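Local structure of prenylcyclase (Actinoplanes teichomyceticus, 6IJ1) at residues 20-24 against 325-331; 49-54 against 99-104; 78-82 against 93-97. The protein probably acts on isoprenoid substrates as a prenyl cyclase or prenyltransferase. All blocks are in the same frame, centred on the assembly; numbering follows the deposited sequence.

Interactions 1 and 3 are buried, whereas interaction 2 is partly buried, with polar and leucine side chains at its border. Interaction 1 joins chain ends, packing helix 10-23 against helix 327-341. Interaction 2 sets helix 42-52 against helix 91-104, and interaction 3 holds a loop on that same helix 91-104. Interactions 1 and 2 touch where Ala-331 O meets Val-51 CG1 at 3.4 Å; interactions 1 and 3 do not touch, their nearest atoms being about 6 Å apart. Across the first two contacts the packing is mainly apolar, with hydrogen bonds inside single segments, while interaction 3 adds a backbone-to-hydroxyl bond and a CH-pi contact.

Interaction 1. Residues 20-24 against 325-331; sequences FLLDR and FGLHTTA
Phe-20 and Leu-21 of helix 10-23 pack on Leu-327, Thr-330 and Ala-331 of helix 327-341, bringing together the first and last helices of the chain, consistent with an outer helix packing on an inner one in an alpha/alpha barrel. The Phe-20 side chain gives the clearest path. CB already points to the other helix, and chi1 of 171° places CG anti to the backbone N, which sends the ring across the start of helix 327-341. CD2 comes next, 4.1 Å from Thr-330 CG2. Further out, CE2 lies 3.6 Å from Leu-327 CD2, the two side chains crossing at about a right angle. At the far end CZ sets the ring edge against Phe-325 O, which lies near the ring plane at 3.5 Å. Arg-24 lays CG over one face of the same ring, and its guanidinium group has Phe-20 CE1 3.3 Å above its plane, over the centre. Arg-24 CB also meets Leu-327 CD2 at 3.8 Å, so this methyl lies against both Arg-24 and the ring. Next to the ring, Leu-21 CD2 reaches Leu-327 CB at 4.1 Å, and Leu-21 CD1 lies 4.4 Å from Ala-331 CB. Gly-326, at the N-cap position, offers its O to Thr-330 twice: the backbone N and OG1 approach from opposite faces of the carbonyl plane, OG1 at 2.8 Å.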
loop_
_atom_site.group_PDB
_atom_site.type_symbol
_atom_site.label_atom_id
_atom_site.label_comp_id
_atom_site.label_asym_id
_atom_site.label_seq_id
_atom_site.Cartn_x
_atom_site.Cartn_y
_atom_site.Cartn_z
ATOM N N PHE A 20 -4.926 -1.766 -19.361
ATOM C CA PHE A 20 -3.647 -2.409 -19.031
ATOM C C PHE A 20 -3.831 -3.444 -17.932
ATOM O O PHE A 20 -3.378 -4.574 -18.046
ATOM C CB PHE A 20 -2.620 -1.340 -18.610
ATOM C CG PHE A 20 -1.342 -1.921 -18.051
ATOM C CD1 PHE A 20 -0.304 -2.263 -18.894
ATOM C CD2 PHE A 20 -1.181 -2.116 -16.669
ATOM C CE1 PHE A 20 0.897 -2.826 -18.357
ATOM C CE2 PHE A 20 0.012 -2.648 -16.153
ATOM C CZ PHE A 20 1.025 -3.010 -16.979
ATOM N N LEU A 21 -4.531 -3.080 -16.845
ATOM C CA LEU A 21 -4.623 -4.015 -15.729
ATOM C C LEU A 21 -5.491 -5.226 -16.081
ATOM O O LEU A 21 -5.159 -6.348 -15.737
ATOM C CB LEU A 21 -5.196 -3.315 -14.493
ATOM C CG LEU A 21 -4.269 -2.278 -13.822
ATOM C CD1 LEU A 21 -5.016 -1.534 -12.736
ATOM C CD2 LEU A 21 -3.034 -3.014 -13.283
ATOM N N LEU A 22 -6.609 -5.009 -16.774
ATOM C CA LEU A 22 -7.421 -6.159 -17.187
ATOM C C LEU A 22 -6.658 -7.075 -18.130
ATOM O O LEU A 22 -6.794 -8.296 -18.040
ATOM C CB LEU A 22 -8.709 -5.660 -17.841
ATOM C CG LEU A 22 -9.664 -4.958 -16.906
ATOM C CD1 LEU A 22 -10.846 -4.397 -17.771
ATOM C CD2 LEU A 22 -10.158 -5.881 -15.787
ATOM N N ASP A 23 -5.859 -6.513 -19.056
ATOM C CA ASP A 23 -5.080 -7.366 -19.955
ATOM C C ASP A 23 -3.992 -8.133 -19.239
ATOM O O ASP A 23 -3.531 -9.170 -19.755
ATOM C CB ASP A 23 -4.472 -6.529 -21.083
ATOM C CG ASP A 23 -5.522 -6.062 -22.089
ATOM O OD1 ASP A 23 -6.678 -6.540 -22.001
ATOM O OD2 ASP A 23 -5.200 -5.232 -22.971
ATOM N N ARG A 24 -3.566 -7.694 -18.054
ATOM C CA ARG A 24 -2.526 -8.399 -17.321
ATOM C C ARG A 24 -3.086 -9.386 -16.287
ATOM O O ARG A 24 -2.324 -9.966 -15.505
ATOM C CB ARG A 24 -1.571 -7.381 -16.639
ATOM C CG ARG A 24 -0.829 -6.346 -17.504
ATOM C CD ARG A 24 -0.092 -7.003 -18.551
ATOM N NE ARG A 24 0.692 -6.145 -19.471
ATOM C CZ ARG A 24 0.173 -5.364 -20.422
ATOM N NH1 ARG A 24 -1.154 -5.210 -20.514
ATOM N NH2 ARG A 24 0.988 -4.694 -21.265
ATOM N N PHE A 325 6.217 -5.800 -12.986
ATOM C CA PHE A 325 5.287 -5.743 -14.109
ATOM C C PHE A 325 4.472 -4.466 -14.143
ATOM O O PHE A 325 3.621 -4.300 -15.030
ATOM C CB PHE A 325 4.399 -7.001 -14.068
ATOM C CG PHE A 325 5.211 -8.237 -14.155
ATOM C CD1 PHE A 325 5.902 -8.496 -15.293
ATOM C CD2 PHE A 325 5.325 -9.065 -13.067
ATOM C CE1 PHE A 325 6.691 -9.686 -15.352
ATOM C CE2 PHE A 325 6.117 -10.230 -13.098
ATOM C CZ PHE A 325 6.794 -10.521 -14.249
ATOM N N GLY A 326 4.717 -3.531 -13.191
ATOM C CA GLY A 326 4.061 -2.233 -13.207
ATOM C C GLY A 326 2.619 -2.235 -12.746
ATOM O O GLY A 326 1.951 -1.191 -12.843
ATOM N N LEU A 327 2.150 -3.348 -12.170
ATOM C CA LEU A 327 0.724 -3.365 -11.785
ATOM C C LEU A 327 0.512 -2.528 -10.522
ATOM O O LEU A 327 -0.478 -1.787 -10.418
ATOM C CB LEU A 327 0.194 -4.788 -11.532
ATOM C CG LEU A 327 0.454 -5.888 -12.560
ATOM C CD1 LEU A 327 -0.532 -7.058 -12.228
ATOM C CD2 LEU A 327 0.268 -5.453 -13.962
ATOM N N HIS A 328 1.422 -2.634 -9.543
ATOM C CA HIS A 328 1.214 -1.877 -8.318
ATOM C C HIS A 328 1.271 -0.393 -8.592
ATOM O O HIS A 328 0.414 0.367 -8.146
ATOM C CB HIS A 328 2.278 -2.316 -7.294
ATOM C CG HIS A 328 1.995 -1.883 -5.892
ATOM N ND1 HIS A 328 1.979 -0.564 -5.520
ATOM C CD2 HIS A 328 1.691 -2.601 -4.786
ATOM C CE1 HIS A 328 1.688 -0.478 -4.235
ATOM N NE2 HIS A 328 1.494 -1.705 -3.754
ATOM N N THR A 329 2.255 0.032 -9.378
ATOM C CA THR A 329 2.354 1.468 -9.713
ATOM C C THR A 329 1.119 1.932 -10.448
ATOM O O THR A 329 0.549 2.972 -10.133
ATOM C CB THR A 329 3.598 1.738 -10.597
ATOM O OG1 THR A 329 4.797 1.394 -9.907
ATOM C CG2 THR A 329 3.681 3.235 -11.015
ATOM N N THR A 330 0.678 1.177 -11.445
ATOM C CA THR A 330 -0.457 1.631 -12.236
ATOM C C THR A 330 -1.712 1.709 -11.382
ATOM O O THR A 330 -2.465 2.684 -11.504
ATOM C CB THR A 330 -0.629 0.666 -13.417
ATOM O OG1 THR A 330 0.539 0.733 -14.217
ATOM C CG2 THR A 330 -1.860 1.075 -14.259
ATOM N N ALA A 331 -1.927 0.704 -10.518
ATOM C CA ALA A 331 -3.107 0.789 -9.646
ATOM C C ALA A 331 -3.035 2.014 -8.756
ATOM O O ALA A 331 -4.049 2.729 -8.550
ATOM C CB ALA A 331 -3.252 -0.486 -8.806
#

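Interaction 2. Residues 49-54 against 99-104; sequences AGVLVQ and RLAELL
This is a helix-to-helix contact, largely apolar, between residues 49-54, at the C-terminal end of helix 42-52, and residues 99-104, at the C-terminal end of helix 91-104. The backbones come closest at Gly-50 and Leu-100, whose CA atoms are 5.1 Å apart. Here Leu-100 straddles the neighbouring backbone: CD2 touches Ala-49 CB at 3.7 Å, while CD1 rests on the peptide between Ala-49 and Gly-50. Its CG is anti to the backbone N (chi1 -179°), which carries both methyls to the other helix. Val-53 spreads its two branches over three leucines. CG1 meets Leu-104 CD2 at 3.7 Å and also Leu-100 CD1, and CG2 lies 3.9 Å from Leu-103 CB. In an alpha/alpha barrel, helices 42-52 and 91-104 would probably be neighbours in the inner ring, with helix 58-71 outside them; consistent with this, Met-68 of that helix touches both Leu-100 and Leu-104. The polar border is set by Gln-54. Its NE2 turns back to donate to Gly-50 O at 2.8 Å, with an N-H...O angle of 159°; the acceptor lies near the amide plane, yet the donor stands above the carbonyl plane. OE1 bonds Gln-335 of helix 327-341. Fixed in this way, the amide has NE2 3.6 Å from Leu-103 CD1 and crosses the Arg-99 guanidinium with their planes 69° apart. A leucine at Gln-54 would probably leave Gly-50 O and Gln-335 without their side-chain partner. Leu-103 CD1 also approaches Gly-50 O, at 3.5 Å.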
loop_
_atom_site.group_PDB
_atom_site.type_symbol
_atom_site.label_atom_id
_atom_site.label_comp_id
_atom_site.label_asym_id
_atom_site.label_seq_id
_atom_site.Cartn_x
_atom_site.Cartn_y
_atom_site.Cartn_z
ATOM N N ALA A 49 -7.428 -5.163 -7.186
ATOM C CA ALA A 49 -8.892 -5.262 -7.148
ATOM C C ALA A 49 -9.493 -4.098 -6.393
ATOM O O ALA A 49 -10.525 -3.555 -6.810
ATOM C CB ALA A 49 -9.335 -6.589 -6.503
ATOM N N GLY A 50 -8.847 -3.679 -5.285
ATOM C CA GLY A 50 -9.420 -2.594 -4.484
ATOM C C GLY A 50 -9.484 -1.286 -5.243
ATOM O O GLY A 50 -10.415 -0.494 -5.081
ATOM N N VAL A 51 -8.506 -1.030 -6.116
ATOM C CA VAL A 51 -8.566 0.179 -6.945
ATOM C C VAL A 51 -9.653 0.026 -8.007
ATOM O O VAL A 51 -10.476 0.936 -8.228
ATOM C CB VAL A 51 -7.184 0.464 -7.580
ATOM C CG1 VAL A 51 -7.304 1.622 -8.566
ATOM C CG2 VAL A 51 -6.167 0.824 -6.482
ATOM N N LEU A 52 -9.692 -1.142 -8.663
ATOM C CA LEU A 52 -10.608 -1.345 -9.783
ATOM C C LEU A 52 -12.055 -1.210 -9.328
ATOM O O LEU A 52 -12.862 -0.678 -10.074
ATOM C CB LEU A 52 -10.358 -2.707 -10.431
ATOM C CG LEU A 52 -9.065 -2.829 -11.252
ATOM C CD1 LEU A 52 -8.876 -4.237 -11.771
ATOM C CD2 LEU A 52 -9.055 -1.840 -12.415
ATOM N N VAL A 53 -12.402 -1.676 -8.121
ATOM C CA VAL A 53 -13.828 -1.606 -7.766
ATOM C C VAL A 53 -14.281 -0.181 -7.482
ATOM O O VAL A 53 -15.495 0.065 -7.386
ATOM C CB VAL A 53 -14.201 -2.523 -6.562
ATOM C CG1 VAL A 53 -13.951 -4.004 -6.846
ATOM C CG2 VAL A 53 -13.531 -2.099 -5.240
ATOM N N GLN A 54 -13.372 0.791 -7.393
ATOM C CA GLN A 54 -13.706 2.193 -7.170
ATOM C C GLN A 54 -13.765 3.023 -8.451
ATOM O O GLN A 54 -14.061 4.226 -8.374
ATOM C CB GLN A 54 -12.688 2.825 -6.237
ATOM C CG GLN A 54 -12.624 2.168 -4.886
ATOM C CD GLN A 54 -11.501 2.779 -4.062
ATOM O OE1 GLN A 54 -11.510 3.990 -3.763
ATOM N NE2 GLN A 54 -10.466 1.972 -3.776
ATOM N N ARG A 99 -9.865 -4.831 3.267
ATOM C CA ARG A 99 -10.270 -3.577 2.631
ATOM C C ARG A 99 -11.104 -3.804 1.382
ATOM O O ARG A 99 -12.087 -3.089 1.159
ATOM C CB ARG A 99 -9.020 -2.758 2.285
ATOM C CG ARG A 99 -9.325 -1.489 1.481
ATOM C CD ARG A 99 -8.073 -0.639 1.367
ATOM N NE ARG A 99 -8.195 0.301 0.234
ATOM C CZ ARG A 99 -8.634 1.543 0.354
ATOM N NH1 ARG A 99 -9.022 2.012 1.548
ATOM N NH2 ARG A 99 -8.684 2.292 -0.741
ATOM N N LEU A 100 -10.727 -4.771 0.539
ATOM C CA LEU A 100 -11.526 -5.100 -0.630
ATOM C C LEU A 100 -12.936 -5.511 -0.201
ATOM O O LEU A 100 -13.920 -5.060 -0.819
ATOM C CB LEU A 100 -10.840 -6.216 -1.424
ATOM C CG LEU A 100 -11.580 -6.639 -2.695
ATOM C CD1 LEU A 100 -11.781 -5.524 -3.720
ATOM C CD2 LEU A 100 -10.764 -7.803 -3.266
ATOM N N ALA A 101 -13.010 -6.326 0.862
ATOM C CA ALA A 101 -14.328 -6.701 1.382
ATOM C C ALA A 101 -15.127 -5.497 1.835
ATOM O O ALA A 101 -16.331 -5.416 1.544
ATOM C CB ALA A 101 -14.144 -7.700 2.521
ATOM N N GLU A 102 -14.503 -4.544 2.531
ATOM C CA GLU A 102 -15.254 -3.338 2.952
ATOM C C GLU A 102 -15.693 -2.559 1.740
ATOM O O GLU A 102 -16.816 -2.049 1.693
ATOM C CB GLU A 102 -14.391 -2.481 3.902
ATOM C CG GLU A 102 -14.206 -3.174 5.239
ATOM C CD GLU A 102 -13.778 -2.253 6.400
ATOM O OE1 GLU A 102 -13.442 -1.067 6.132
ATOM O OE2 GLU A 102 -13.759 -2.713 7.568
ATOM N N LEU A 103 -14.814 -2.416 0.737
ATOM C CA LEU A 103 -15.216 -1.644 -0.447
ATOM C C LEU A 103 -16.410 -2.287 -1.149
ATOM O O LEU A 103 -17.219 -1.575 -1.749
ATOM C CB LEU A 103 -14.035 -1.515 -1.426
ATOM C CG LEU A 103 -12.889 -0.649 -0.929
ATOM C CD1 LEU A 103 -11.702 -0.854 -1.844
ATOM C CD2 LEU A 103 -13.287 0.803 -1.052
ATOM N N LEU A 104 -16.538 -3.609 -1.061
ATOM C CA LEU A 104 -17.590 -4.367 -1.726
ATOM C C LEU A 104 -18.804 -4.618 -0.832
ATOM O O LEU A 104 -19.759 -5.250 -1.281
ATOM C CB LEU A 104 -17.031 -5.714 -2.205
ATOM C CG LEU A 104 -16.075 -5.518 -3.402
ATOM C CD1 LEU A 104 -15.467 -6.850 -3.831
ATOM C CD2 LEU A 104 -16.802 -4.880 -4.624
#

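Interaction 3. Residues 78-82 against 93-97; sequences NGGWN and STGWV
Trp-81 and Val-97 make the main apolar contact. Val-97 CG1 stands 3.6 Å from the centroid of the indole six-membered ring and 13° off its normal, a CH-pi contact over the face, while CG2 sits 3.8 Å from Trp-81 CG. With chi1 at 179°, CG1 is anti to the Val-97 backbone N and CG2 beside it, which sets CG1 over the six-membered ring and CG2 nearer the five-membered ring. Thr-94 CG2 meets the ring edge instead, 4.0 Å from CE3 of Trp-81 and near its plane. Gln-75 to Trp-81 reads QxxxGxW, the QW motif known from triterpene cyclases; here Gln-75 NE2 bonds Gly-79 O and Trp-81 NE1 bonds Leu-71 O, linking the motif to the end of helix 58-71. Among the polar contacts, Trp-81 N donates to Thr-94 OG1 at 3.0 Å in a nearly straight bond of 169°, and that hydroxyl also bonds Asp-90 O, giving it two partners. Ser-93 OG lies 3.4 Å from Asn-82 C but takes Asp-90 OD1 as its hydrogen-bond partner. Within the loop, Asn-78 OD1 accepts from Gly-80 N at 2.9 Å, forming an Asx turn.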
loop_
_atom_site.group_PDB
_atom_site.type_symbol
_atom_site.label_atom_id
_atom_site.label_comp_id
_atom_site.label_asym_id
_atom_site.label_seq_id
_atom_site.Cartn_x
_atom_site.Cartn_y
_atom_site.Cartn_z
ATOM N N ASN A 78 -5.249 -19.511 10.195
ATOM C CA ASN A 78 -4.931 -18.484 11.183
ATOM C C ASN A 78 -5.684 -17.169 10.909
ATOM O O ASN A 78 -5.538 -16.231 11.696
ATOM C CB ASN A 78 -3.406 -18.223 11.294
ATOM C CG ASN A 78 -2.744 -17.696 10.007
ATOM O OD1 ASN A 78 -3.384 -17.121 9.130
ATOM N ND2 ASN A 78 -1.420 -17.929 9.897
ATOM N N GLY A 79 -6.432 -17.100 9.817
ATOM C CA GLY A 79 -7.244 -15.932 9.508
ATOM C C GLY A 79 -6.613 -15.009 8.475
ATOM O O GLY A 79 -7.283 -14.109 7.992
ATOM N N GLY A 80 -5.365 -15.259 8.075
ATOM C CA GLY A 80 -4.582 -14.315 7.292
ATOM C C GLY A 80 -4.376 -14.681 5.832
ATOM O O GLY A 80 -4.689 -15.783 5.345
ATOM N N TRP A 81 -3.807 -13.706 5.102
ATOM C CA TRP A 81 -3.329 -13.888 3.727
ATOM C C TRP A 81 -1.878 -13.458 3.663
ATOM O O TRP A 81 -1.341 -12.954 4.644
ATOM C CB TRP A 81 -4.148 -13.060 2.779
ATOM C CG TRP A 81 -5.548 -13.593 2.520
ATOM C CD1 TRP A 81 -5.970 -14.287 1.405
ATOM C CD2 TRP A 81 -6.720 -13.340 3.324
ATOM N NE1 TRP A 81 -7.351 -14.532 1.524
ATOM C CE2 TRP A 81 -7.803 -13.957 2.668
ATOM C CE3 TRP A 81 -6.939 -12.660 4.530
ATOM C CZ2 TRP A 81 -9.129 -13.887 3.171
ATOM C CZ3 TRP A 81 -8.274 -12.604 5.050
ATOM C CH2 TRP A 81 -9.312 -13.220 4.355
ATOM N N ASN A 82 -1.230 -13.689 2.489
ATOM C CA ASN A 82 0.232 -13.547 2.404
ATOM C C ASN A 82 0.666 -12.888 1.098
ATOM O O ASN A 82 -0.125 -12.597 0.220
ATOM C CB ASN A 82 0.921 -14.919 2.605
ATOM C CG ASN A 82 0.396 -15.960 1.669
ATOM O OD1 ASN A 82 0.064 -15.721 0.509
ATOM N ND2 ASN A 82 0.318 -17.171 2.194
ATOM N N SER A 93 -0.986 -7.783 3.932
ATOM C CA SER A 93 -1.755 -8.520 2.938
ATOM C C SER A 93 -3.194 -8.798 3.434
ATOM O O SER A 93 -4.175 -8.605 2.702
ATOM C CB SER A 93 -1.065 -9.876 2.602
ATOM O OG SER A 93 0.267 -9.628 2.138
ATOM N N THR A 94 -3.313 -9.212 4.708
ATOM C CA THR A 94 -4.627 -9.458 5.290
ATOM C C THR A 94 -5.453 -8.185 5.257
ATOM O O THR A 94 -6.629 -8.209 4.896
ATOM C CB THR A 94 -4.445 -9.946 6.702
ATOM O OG1 THR A 94 -3.646 -11.172 6.639
ATOM C CG2 THR A 94 -5.762 -10.200 7.409
ATOM N N GLY A 95 -4.823 -7.064 5.604
ATOM C CA GLY A 95 -5.558 -5.793 5.582
ATOM C C GLY A 95 -6.040 -5.421 4.191
ATOM O O GLY A 95 -7.168 -4.915 4.037
ATOM N N TRP A 96 -5.247 -5.670 3.138
ATOM C CA TRP A 96 -5.733 -5.364 1.797
ATOM C C TRP A 96 -6.937 -6.230 1.397
ATOM O O TRP A 96 -7.809 -5.746 0.684
ATOM C CB TRP A 96 -4.641 -5.491 0.694
ATOM C CG TRP A 96 -3.560 -4.470 0.882
ATOM C CD1 TRP A 96 -2.287 -4.675 1.354
ATOM C CD2 TRP A 96 -3.685 -3.077 0.640
ATOM N NE1 TRP A 96 -1.618 -3.465 1.452
ATOM C CE2 TRP A 96 -2.462 -2.464 1.047
ATOM C CE3 TRP A 96 -4.731 -2.283 0.154
ATOM C CZ2 TRP A 96 -2.253 -1.096 0.963
ATOM C CZ3 TRP A 96 -4.539 -0.895 0.066
ATOM C CH2 TRP A 96 -3.293 -0.323 0.494
ATOM N N VAL A 97 -6.957 -7.526 1.800
ATOM C CA VAL A 97 -8.117 -8.362 1.501
ATOM C C VAL A 97 -9.339 -7.837 2.230
ATOM O O VAL A 97 -10.425 -7.740 1.635
ATOM C CB VAL A 97 -7.820 -9.824 1.865
ATOM C CG1 VAL A 97 -9.097 -10.655 1.553
ATOM C CG2 VAL A 97 -6.613 -10.308 1.035
#